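Local coordinates for protein GDP-L-fucose synthase (Campylobacter jejuni subsp. jejuni serotype O:2, PDB 7M13) that acts as an NADPH-binding oxidoreductase of the epimerase/dehydratase family, a GDP-D-glycero-L-gluco-heptose synthase used in building the capsular polysaccharide, at residues B[9-14]-B[34-39]; B[51-56]-B[95-100]; B[173-178]-B[340-345]. One frame throughout, in Å; residues are numbered along the deposited sequence.

Contact 1: B[9-14]-B[34-39]; sequences SKIYIA and NNLVLK
Val37 O is approached by three groups of the neighbouring strand: the amide of Ile13 reaches it in a weak hydrogen bond (N to O 3.5 Å), the CA-H of Tyr12 points at it, and the Tyr12 ring meets it edge-on, CD1 lying 3.3 Å from Val37 O with the oxygen in the ring plane. Setting CG of Tyr12 anti to its own backbone N (chi1 172°) lays that ring edge beside the carbonyl. Stronger backbone bonds precede this one: Ile11 N donates to Asn35 O at 3.0 Å, and Val37 N donates to Ile11 O at 2.9 Å. Bonds that step from 35 to 11 to 37 to 13, with end-to-end directions 18° apart, define a parallel pair; strand 11-14, helix 19-30 and strand 36-37 form the first beta-alpha-beta unit of the Rossmann-type NADP-binding domain. Water extends the pairing at both ends, one molecule joining Ser9 O to Asn35 N and another Ile13 O to Lys39 N. On the face of Ile11 and Leu36, the two side chains run side by side, with Leu36 CD2 3.8 Å from Ile11 CB. Ile13 CD1 adds to this apolar row, touching Leu38 CD2 at 3.8 Å, and helix 19-30 covers it through Val25 and Leu28. Tyr12 and Val37 occupy the other face, where Val37 CG1 packs 3.6 Å from Tyr12 CB; Phe55 of helix 49-59 lies against both residues. The extended Lys10 chain passes Val37, its CE 4.1 Å from Val37 CB, and carries NZ to a salt bridge with Glu59.

Contact 2: B[51-56]-B[95-100]; sequences AVAKFF and IHNSFL
Two helices on one flank of the Rossmann-type sheet meet here: helix 49-59 and helix 80-100 run roughly the same way, their N-to-C directions inclined at 31° (signed crossing angle -31°, local axes 9.5 Å apart at closest approach). Phe56 and Asn97 carry most of the interface. The phenyl ring of Phe56 lies against the backbone of the second helix, with Asn97 C and Ser98 N over one face, both offset toward the rim, while the neighbouring Phe55 ring places CE2 over the centre of the opposite face. Its CD2 meets Asn97 CB at 3.7 Å, and beneath the helices Val64 of strand 63-66 touches Phe56 and Ser98 alike. With chi1 at -72°, CG of Asn97 stands anti to its carbonyl carbon, and the amide is carried across to the first helix, where its plane is turned 27° from that of the Phe56 ring. The amide oxygen rests on the small side chain of Ala53, OD1 to CB 3.5 Å, beside Ala53 CA. ND2 instead bonds back to Asn93 O within its own helix, which fixes which end of the amide presents oxygen to helix 49-59. That oxygen is then met by a water that donates to both Asn97 OD1 and Ala53 O, at 2.9 Å in each case, linking the helices by a polar bridge beside the aromatic packing. The hydroxyl of Ser98 is bonded to Val94 O, and OG also lies 3.4 Å from Phe56 CE1.

Contact 3: B[173-178]-B[340-345]; sequences TKANFD and KMMYEW
With chi1 at -173°, CG of Trp345 is anti to the backbone N, and the indole leaves helix 335-347 with one face turned to Lys174. Lys174 itself takes chi1 -54°, which puts CG beside its own backbone N and over the centre of the indole face; CG comes 3.6 Å from Trp345 CE2. The backbone joins this contact: Lys174 CA stands 3.6 Å from the centroid of the six-membered ring and 22° off its normal, a CH-pi contact over the face. Farther along, a bend at chi4 keeps NZ near the five-membered ring, 4.6 Å from its centroid, in an off-centre cation-pi contact. Phe177 meets the indole edge instead, its CE2 3.6 Å from Trp345 CZ3. Met342 slides past Phe177 in the opposite direction, CG 3.6 Å from Phe177 CZ, while its sulfur makes an oblique Met-aromatic contact and touches Ala175 CB. Pro186 and Leu189 of helix 184-199 border this apolar group. Thus the loop following strand 162-171 is joined to the C-terminal helix, with the side chain of Ala175 about 5 Å from that of the cofactor-binding Thr19. Because Lys174 NZ also forms a salt bridge with Glu26, its charge is probably balanced chiefly by that carboxylate, so the cation-pi term is probably secondary to the CH-pi and apolar contacts.

From the N terminus, contact 1 closes first, the chain leaving strand 11-14, passing through helix 19-30 and returning at 34-39. Helix 49-59 follows strand 36-37 and opens contact 2, which closes at 95-100 after strand 63-66 and most of helix 80-100. Contact 3 spans far more, 161 residues lying between its segments, and brings the C-terminal helix to the 173-178 loop. The three loops are in series, neither nested nor crossing. Contact 1 pairs strands and contact 2 pairs helices; where they adjoin, Tyr12 CE2 3.7 Å from Phe55 CE2, the sheet meets helix 49-59. Contact 3 stands apart, its centre about 24 Å from that of contact 1 and 33 Å from that of contact 2.

Contact 1: B[9-14]-B[34-39]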
loop_
_atom_site.group_PDB
_atom_site.type_symbol
_atom_site.label_atom_id
_atom_site.label_comp_id
_atom_site.label_asym_id
_atom_site.label_seq_id
_atom_site.Cartn_x
_atom_site.Cartn_y
_atom_site.Cartn_z
ATOM N N SER B 9 -2.297 18.242 -27.745
ATOM C CA SER B 9 -1.740 17.955 -26.403
ATOM C C SER B 9 -0.753 16.806 -26.430
ATOM O O SER B 9 -0.969 15.792 -27.115
ATOM C CB SER B 9 -2.836 17.634 -25.426
ATOM O OG SER B 9 -3.710 18.722 -25.218
ATOM N N LYS B 10 0.327 16.925 -25.658
ATOM C CA LYS B 10 1.323 15.850 -25.585
ATOM C C LYS B 10 0.818 14.801 -24.602
ATOM O O LYS B 10 0.690 15.124 -23.422
ATOM C CB LYS B 10 2.699 16.379 -25.195
ATOM C CG LYS B 10 3.775 15.321 -25.356
ATOM C CD LYS B 10 5.171 15.910 -25.300
ATOM C CE LYS B 10 6.266 14.952 -25.675
ATOM N NZ LYS B 10 7.540 15.706 -25.802
ATOM N N ILE B 11 0.603 13.588 -25.078
ATOM C CA ILE B 11 -0.043 12.494 -24.313
ATOM C C ILE B 11 0.934 11.351 -24.195
ATOM O O ILE B 11 1.363 10.813 -25.201
ATOM C CB ILE B 11 -1.335 12.022 -25.006
ATOM C CG1 ILE B 11 -2.295 13.193 -25.138
ATOM C CG2 ILE B 11 -1.932 10.827 -24.253
ATOM C CD1 ILE B 11 -3.504 12.904 -26.016
ATOM N N TYR B 12 1.255 10.934 -22.960
ATOM C CA TYR B 12 2.078 9.742 -22.684
ATOM C C TYR B 12 1.165 8.571 -22.347
ATOM O O TYR B 12 0.336 8.704 -21.458
ATOM C CB TYR B 12 3.066 10.063 -21.561
ATOM C CG TYR B 12 3.847 8.897 -21.026
ATOM C CD1 TYR B 12 4.417 7.938 -21.849
ATOM C CD2 TYR B 12 3.965 8.727 -19.648
ATOM C CE1 TYR B 12 5.132 6.874 -21.333
ATOM C CE2 TYR B 12 4.698 7.681 -19.130
ATOM C CZ TYR B 12 5.237 6.733 -19.960
ATOM O OH TYR B 12 5.895 5.666 -19.437
ATOM N N ILE B 13 1.268 7.505 -23.110
ATOM C CA ILE B 13 0.654 6.190 -22.790
ATOM C C ILE B 13 1.764 5.290 -22.279
ATOM O O ILE B 13 2.576 4.814 -23.068
ATOM C CB ILE B 13 -0.103 5.582 -23.989
ATOM C CG1 ILE B 13 -1.160 6.556 -24.513
ATOM C CG2 ILE B 13 -0.745 4.252 -23.588
ATOM C CD1 ILE B 13 -0.804 7.243 -25.792
ATOM N N ALA B 14 1.783 5.024 -20.976
ATOM C CA ALA B 14 2.753 4.114 -20.355
ATOM C C ALA B 14 2.296 2.696 -20.635
ATOM O O ALA B 14 1.071 2.460 -20.509
ATOM C CB ALA B 14 2.856 4.409 -18.890
ATOM N N ASN B 34 -2.735 13.013 -32.030
ATOM C CA ASN B 34 -1.599 12.366 -32.708
ATOM C C ASN B 34 -0.262 12.722 -32.050
ATOM O O ASN B 34 0.709 12.145 -32.486
ATOM C CB ASN B 34 -1.596 12.701 -34.204
ATOM C CG ASN B 34 -2.676 11.924 -34.922
ATOM O OD1 ASN B 34 -2.775 10.710 -34.752
ATOM N ND2 ASN B 34 -3.460 12.584 -35.762
ATOM N N ASN B 35 -0.227 13.571 -31.014
ATOM C CA ASN B 35 1.020 14.047 -30.360
ATOM C C ASN B 35 1.304 13.126 -29.165
ATOM O O ASN B 35 1.209 13.569 -28.010
ATOM C CB ASN B 35 0.927 15.492 -29.905
ATOM C CG ASN B 35 2.244 16.065 -29.433
ATOM O OD1 ASN B 35 3.302 15.453 -29.664
ATOM N ND2 ASN B 35 2.169 17.207 -28.768
ATOM N N LEU B 36 1.570 11.878 -29.458
ATOM C CA LEU B 36 1.759 10.828 -28.438
ATOM C C LEU B 36 3.233 10.640 -28.181
ATOM O O LEU B 36 4.073 10.758 -29.096
ATOM C CB LEU B 36 1.120 9.527 -28.904
ATOM C CG LEU B 36 -0.338 9.608 -29.355
ATOM C CD1 LEU B 36 -0.847 8.233 -29.733
ATOM C CD2 LEU B 36 -1.240 10.282 -28.331
ATOM N N VAL B 37 3.555 10.274 -26.946
ATOM C CA VAL B 37 4.946 9.878 -26.625
ATOM C C VAL B 37 4.852 8.478 -26.055
ATOM O O VAL B 37 3.993 8.233 -25.153
ATOM C CB VAL B 37 5.669 10.904 -25.734
ATOM C CG1 VAL B 37 4.921 11.211 -24.454
ATOM C CG2 VAL B 37 7.096 10.459 -25.438
ATOM N N LEU B 38 5.616 7.579 -26.642
ATOM C CA LEU B 38 5.542 6.119 -26.457
ATOM C C LEU B 38 6.962 5.626 -26.198
ATOM O O LEU B 38 7.855 5.974 -26.964
ATOM C CB LEU B 38 4.923 5.489 -27.700
ATOM C CG LEU B 38 3.592 6.058 -28.188
ATOM C CD1 LEU B 38 3.205 5.394 -29.499
ATOM C CD2 LEU B 38 2.485 5.883 -27.152
ATOM N N LYS B 39 7.186 4.912 -25.110
ATOM C CA LYS B 39 8.506 4.326 -24.772
ATOM C C LYS B 39 8.346 2.827 -24.553
ATOM O O LYS B 39 7.522 2.404 -23.715
ATOM C CB LYS B 39 9.083 5.020 -23.541
ATOM C CG LYS B 39 9.341 6.498 -23.712
ATOM C CD LYS B 39 10.519 6.773 -24.631
ATOM C CE LYS B 39 10.855 8.242 -24.690
ATOM N NZ LYS B 39 11.906 8.530 -25.695
HETATM O O HOH W 1 -2.280 14.346 -29.101
HETATM O O HOH W 2 6.037 3.465 -21.026
HETATM O O HOH W 3 4.989 3.876 -23.507
#

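Contact 2: B[51-56]-B[95-100]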
loop_
_atom_site.group_PDB
_atom_site.type_symbol
_atom_site.label_atom_id
_atom_site.label_comp_id
_atom_site.label_asym_id
_atom_site.label_seq_id
_atom_site.Cartn_x
_atom_site.Cartn_y
_atom_site.Cartn_z
ATOM N N ALA B 51 15.434 6.799 -14.325
ATOM C CA ALA B 51 15.061 6.864 -15.762
ATOM C C ALA B 51 13.699 7.560 -15.906
ATOM O O ALA B 51 13.443 8.313 -16.877
ATOM C CB ALA B 51 15.037 5.490 -16.351
ATOM N N VAL B 52 12.753 7.267 -15.012
ATOM C CA VAL B 52 11.402 7.861 -15.118
ATOM C C VAL B 52 11.466 9.369 -14.848
ATOM O O VAL B 52 10.852 10.153 -15.594
ATOM C CB VAL B 52 10.404 7.138 -14.205
ATOM C CG1 VAL B 52 9.079 7.876 -14.229
ATOM C CG2 VAL B 52 10.238 5.708 -14.649
ATOM N N ALA B 53 12.238 9.802 -13.853
ATOM C CA ALA B 53 12.384 11.221 -13.562
ATOM C C ALA B 53 12.985 11.926 -14.792
ATOM O O ALA B 53 12.507 12.993 -15.161
ATOM C CB ALA B 53 13.213 11.350 -12.312
ATOM N N LYS B 54 14.005 11.335 -15.401
ATOM C CA LYS B 54 14.651 11.941 -16.593
ATOM C C LYS B 54 13.652 12.047 -17.744
ATOM O O LYS B 54 13.617 13.082 -18.440
ATOM C CB LYS B 54 15.830 11.088 -17.067
ATOM C CG LYS B 54 17.128 11.283 -16.311
ATOM C CD LYS B 54 18.247 10.515 -16.963
ATOM C CE LYS B 54 19.580 10.683 -16.264
ATOM N NZ LYS B 54 20.465 9.530 -16.555
ATOM N N PHE B 55 12.858 11.004 -17.971
ATOM C CA PHE B 55 11.842 10.996 -19.049
ATOM C C PHE B 55 10.869 12.162 -18.867
ATOM O O PHE B 55 10.538 12.883 -19.825
ATOM C CB PHE B 55 11.082 9.669 -19.092
ATOM C CG PHE B 55 9.804 9.707 -19.878
ATOM C CD1 PHE B 55 9.840 9.683 -21.262
ATOM C CD2 PHE B 55 8.586 9.883 -19.241
ATOM C CE1 PHE B 55 8.675 9.721 -22.003
ATOM C CE2 PHE B 55 7.423 9.982 -19.985
ATOM C CZ PHE B 55 7.469 9.916 -21.359
ATOM N N PHE B 56 10.304 12.326 -17.669
ATOM C CA PHE B 56 9.312 13.390 -17.424
ATOM C C PHE B 56 9.930 14.770 -17.602
ATOM O O PHE B 56 9.289 15.652 -18.199
ATOM C CB PHE B 56 8.642 13.226 -16.060
ATOM C CG PHE B 56 7.452 12.305 -16.118
ATOM C CD1 PHE B 56 6.199 12.793 -16.440
ATOM C CD2 PHE B 56 7.583 10.948 -15.885
ATOM C CE1 PHE B 56 5.127 11.924 -16.554
ATOM C CE2 PHE B 56 6.507 10.086 -15.945
ATOM C CZ PHE B 56 5.279 10.589 -16.301
ATOM N N ILE B 95 3.387 8.410 -11.041
ATOM C CA ILE B 95 2.455 9.359 -10.402
ATOM C C ILE B 95 3.263 10.532 -9.821
ATOM O O ILE B 95 2.921 11.701 -10.041
ATOM C CB ILE B 95 1.573 8.673 -9.356
ATOM C CG1 ILE B 95 0.616 7.692 -10.022
ATOM C CG2 ILE B 95 0.830 9.725 -8.552
ATOM C CD1 ILE B 95 -0.038 6.730 -9.053
ATOM N N HIS B 96 4.333 10.254 -9.073
ATOM C CA HIS B 96 5.090 11.345 -8.432
ATOM C C HIS B 96 5.756 12.223 -9.504
ATOM O O HIS B 96 5.733 13.452 -9.338
ATOM C CB HIS B 96 6.122 10.799 -7.439
ATOM C CG HIS B 96 6.847 11.884 -6.753
ATOM N ND1 HIS B 96 6.211 12.635 -5.819
ATOM C CD2 HIS B 96 8.111 12.358 -6.862
ATOM C CE1 HIS B 96 7.061 13.546 -5.352
ATOM N NE2 HIS B 96 8.227 13.393 -5.964
ATOM N N ASN B 97 6.377 11.620 -10.518
ATOM C CA ASN B 97 7.074 12.421 -11.559
ATOM C C ASN B 97 6.068 13.149 -12.447
ATOM O O ASN B 97 6.379 14.242 -12.898
ATOM C CB ASN B 97 8.125 11.616 -12.308
ATOM C CG ASN B 97 9.298 11.381 -11.382
ATOM O OD1 ASN B 97 10.050 12.332 -11.103
ATOM N ND2 ASN B 97 9.364 10.206 -10.763
ATOM N N SER B 98 4.819 12.697 -12.521
ATOM C CA SER B 98 3.741 13.454 -13.204
ATOM C C SER B 98 3.462 14.718 -12.394
ATOM O O SER B 98 3.414 15.796 -12.966
ATOM C CB SER B 98 2.491 12.626 -13.359
ATOM O OG SER B 98 2.663 11.582 -14.284
ATOM N N PHE B 99 3.293 14.584 -11.087
ATOM C CA PHE B 99 3.090 15.729 -10.182
ATOM C C PHE B 99 4.283 16.690 -10.315
ATOM O O PHE B 99 4.045 17.929 -10.413
ATOM C CB PHE B 99 2.897 15.246 -8.736
ATOM C CG PHE B 99 3.219 16.296 -7.710
ATOM C CD1 PHE B 99 2.387 17.379 -7.511
ATOM C CD2 PHE B 99 4.400 16.195 -6.991
ATOM C CE1 PHE B 99 2.706 18.356 -6.584
ATOM C CE2 PHE B 99 4.707 17.152 -6.042
ATOM C CZ PHE B 99 3.871 18.223 -5.852
ATOM N N LEU B 100 5.520 16.181 -10.273
ATOM C CA LEU B 100 6.694 17.080 -10.210
ATOM C C LEU B 100 6.788 17.893 -11.503
ATOM O O LEU B 100 7.391 19.003 -11.473
ATOM C CB LEU B 100 7.979 16.277 -10.006
ATOM C CG LEU B 100 8.275 15.784 -8.600
ATOM C CD1 LEU B 100 9.589 15.013 -8.590
ATOM C CD2 LEU B 100 8.320 16.958 -7.614
HETATM O O HOH W 4 11.164 14.341 -12.921
#

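Contact 3: B[173-178]-B[340-345]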
loop_
_atom_site.group_PDB
_atom_site.type_symbol
_atom_site.label_atom_id
_atom_site.label_comp_id
_atom_site.label_asym_id
_atom_site.label_seq_id
_atom_site.Cartn_x
_atom_site.Cartn_y
_atom_site.Cartn_z
ATOM N N THR B 173 -9.864 -6.179 -29.440
ATOM C CA THR B 173 -9.671 -6.594 -30.843
ATOM C C THR B 173 -8.244 -7.141 -30.952
ATOM O O THR B 173 -8.087 -8.342 -31.268
ATOM C CB THR B 173 -10.020 -5.419 -31.753
ATOM O OG1 THR B 173 -11.409 -5.164 -31.526
ATOM C CG2 THR B 173 -9.744 -5.700 -33.213
ATOM N N LYS B 174 -7.247 -6.315 -30.604
ATOM C CA LYS B 174 -5.816 -6.705 -30.628
ATOM C C LYS B 174 -5.380 -7.178 -29.239
ATOM O O LYS B 174 -4.589 -6.463 -28.589
ATOM C CB LYS B 174 -4.962 -5.536 -31.109
ATOM C CG LYS B 174 -5.390 -4.948 -32.448
ATOM C CD LYS B 174 -4.299 -4.111 -33.084
ATOM C CE LYS B 174 -4.555 -3.793 -34.544
ATOM N NZ LYS B 174 -5.878 -3.157 -34.735
ATOM N N ALA B 175 -5.849 -8.358 -28.832
ATOM C CA ALA B 175 -5.666 -8.938 -27.480
ATOM C C ALA B 175 -4.382 -9.762 -27.420
ATOM O O ALA B 175 -3.714 -9.930 -28.464
ATOM C CB ALA B 175 -6.860 -9.792 -27.118
ATOM N N ASN B 176 -4.064 -10.266 -26.226
ATOM C CA ASN B 176 -2.908 -11.154 -25.978
ATOM C C ASN B 176 -3.484 -12.574 -25.877
ATOM O O ASN B 176 -4.225 -12.861 -24.920
ATOM C CB ASN B 176 -2.098 -10.631 -24.788
ATOM C CG ASN B 176 -1.004 -11.567 -24.322
ATOM O OD1 ASN B 176 -0.977 -12.747 -24.669
ATOM N ND2 ASN B 176 -0.092 -11.043 -23.525
ATOM N N PHE B 177 -3.208 -13.398 -26.894
ATOM C CA PHE B 177 -3.813 -14.739 -27.076
ATOM C C PHE B 177 -2.869 -15.833 -26.572
ATOM O O PHE B 177 -3.144 -17.010 -26.869
ATOM C CB PHE B 177 -4.150 -14.958 -28.548
ATOM C CG PHE B 177 -5.144 -13.972 -29.094
ATOM C CD1 PHE B 177 -6.506 -14.139 -28.863
ATOM C CD2 PHE B 177 -4.727 -12.907 -29.872
ATOM C CE1 PHE B 177 -7.421 -13.234 -29.382
ATOM C CE2 PHE B 177 -5.647 -12.013 -30.395
ATOM C CZ PHE B 177 -6.991 -12.179 -30.155
ATOM N N ASP B 178 -1.826 -15.472 -25.812
ATOM C CA ASP B 178 -0.881 -16.446 -25.201
ATOM C C ASP B 178 -1.640 -17.334 -24.203
ATOM O O ASP B 178 -2.479 -16.800 -23.437
ATOM C CB ASP B 178 0.313 -15.740 -24.551
ATOM C CG ASP B 178 1.184 -14.998 -25.548
ATOM O OD1 ASP B 178 2.176 -14.376 -25.110
ATOM O OD2 ASP B 178 0.860 -15.046 -26.754
ATOM N N LYS B 340 -16.694 -11.223 -31.586
ATOM C CA LYS B 340 -16.651 -11.222 -33.072
ATOM C C LYS B 340 -15.508 -10.313 -33.547
ATOM O O LYS B 340 -14.685 -10.793 -34.362
ATOM C CB LYS B 340 -17.988 -10.776 -33.658
ATOM C CG LYS B 340 -19.043 -11.862 -33.784
ATOM C CD LYS B 340 -20.181 -11.442 -34.697
ATOM C CE LYS B 340 -21.142 -12.566 -35.009
ATOM N NZ LYS B 340 -22.548 -12.141 -34.812
ATOM N N MET B 341 -15.443 -9.061 -33.057
ATOM C CA MET B 341 -14.386 -8.095 -33.457
ATOM C C MET B 341 -13.022 -8.745 -33.193
ATOM O O MET B 341 -12.126 -8.623 -34.052
ATOM C CB MET B 341 -14.478 -6.774 -32.682
ATOM C CG MET B 341 -15.797 -6.036 -32.831
ATOM S SD MET B 341 -15.942 -4.693 -31.589
ATOM C CE MET B 341 -14.750 -3.550 -32.282
ATOM N N MET B 342 -12.852 -9.374 -32.020
ATOM C CA MET B 342 -11.570 -9.968 -31.574
ATOM C C MET B 342 -11.213 -11.156 -32.488
ATOM O O MET B 342 -10.029 -11.270 -32.888
ATOM C CB MET B 342 -11.659 -10.411 -30.107
ATOM C CG MET B 342 -10.342 -10.927 -29.561
ATOM S SD MET B 342 -10.331 -11.239 -27.759
ATOM C CE MET B 342 -11.736 -12.337 -27.578
ATOM N N TYR B 343 -12.192 -11.992 -32.851
ATOM C CA TYR B 343 -11.949 -13.192 -33.705
ATOM C C TYR B 343 -11.540 -12.750 -35.116
ATOM O O TYR B 343 -10.596 -13.329 -35.677
ATOM C CB TYR B 343 -13.159 -14.131 -33.759
ATOM C CG TYR B 343 -12.846 -15.489 -34.355
ATOM C CD1 TYR B 343 -11.703 -16.187 -33.994
ATOM C CD2 TYR B 343 -13.693 -16.077 -35.286
ATOM C CE1 TYR B 343 -11.400 -17.425 -34.541
ATOM C CE2 TYR B 343 -13.403 -17.315 -35.847
ATOM C CZ TYR B 343 -12.259 -17.991 -35.469
ATOM O OH TYR B 343 -11.961 -19.212 -35.999
ATOM N N GLU B 344 -12.209 -11.743 -35.676
ATOM C CA GLU B 344 -11.864 -11.210 -37.019
ATOM C C GLU B 344 -10.386 -10.803 -37.014
ATOM O O GLU B 344 -9.663 -11.211 -37.942
ATOM C CB GLU B 344 -12.795 -10.062 -37.408
ATOM C CG GLU B 344 -14.230 -10.512 -37.635
ATOM C CD GLU B 344 -14.407 -11.547 -38.738
ATOM O OE1 GLU B 344 -14.519 -12.750 -38.414
ATOM O OE2 GLU B 344 -14.434 -11.144 -39.922
ATOM N N TRP B 345 -9.929 -10.061 -35.999
ATOM C CA TRP B 345 -8.506 -9.641 -35.921
ATOM C C TRP B 345 -7.631 -10.884 -35.752
ATOM O O TRP B 345 -6.547 -10.933 -36.373
ATOM C CB TRP B 345 -8.223 -8.618 -34.810
ATOM C CG TRP B 345 -6.817 -8.105 -34.905
ATOM C CD1 TRP B 345 -6.324 -7.280 -35.875
ATOM C CD2 TRP B 345 -5.700 -8.444 -34.059
ATOM N NE1 TRP B 345 -4.990 -7.053 -35.673
ATOM C CE2 TRP B 345 -4.579 -7.749 -34.565
ATOM C CE3 TRP B 345 -5.539 -9.237 -32.918
ATOM C CZ2 TRP B 345 -3.321 -7.830 -33.969
ATOM C CZ3 TRP B 345 -4.294 -9.317 -32.328
ATOM C CH2 TRP B 345 -3.201 -8.624 -32.849
#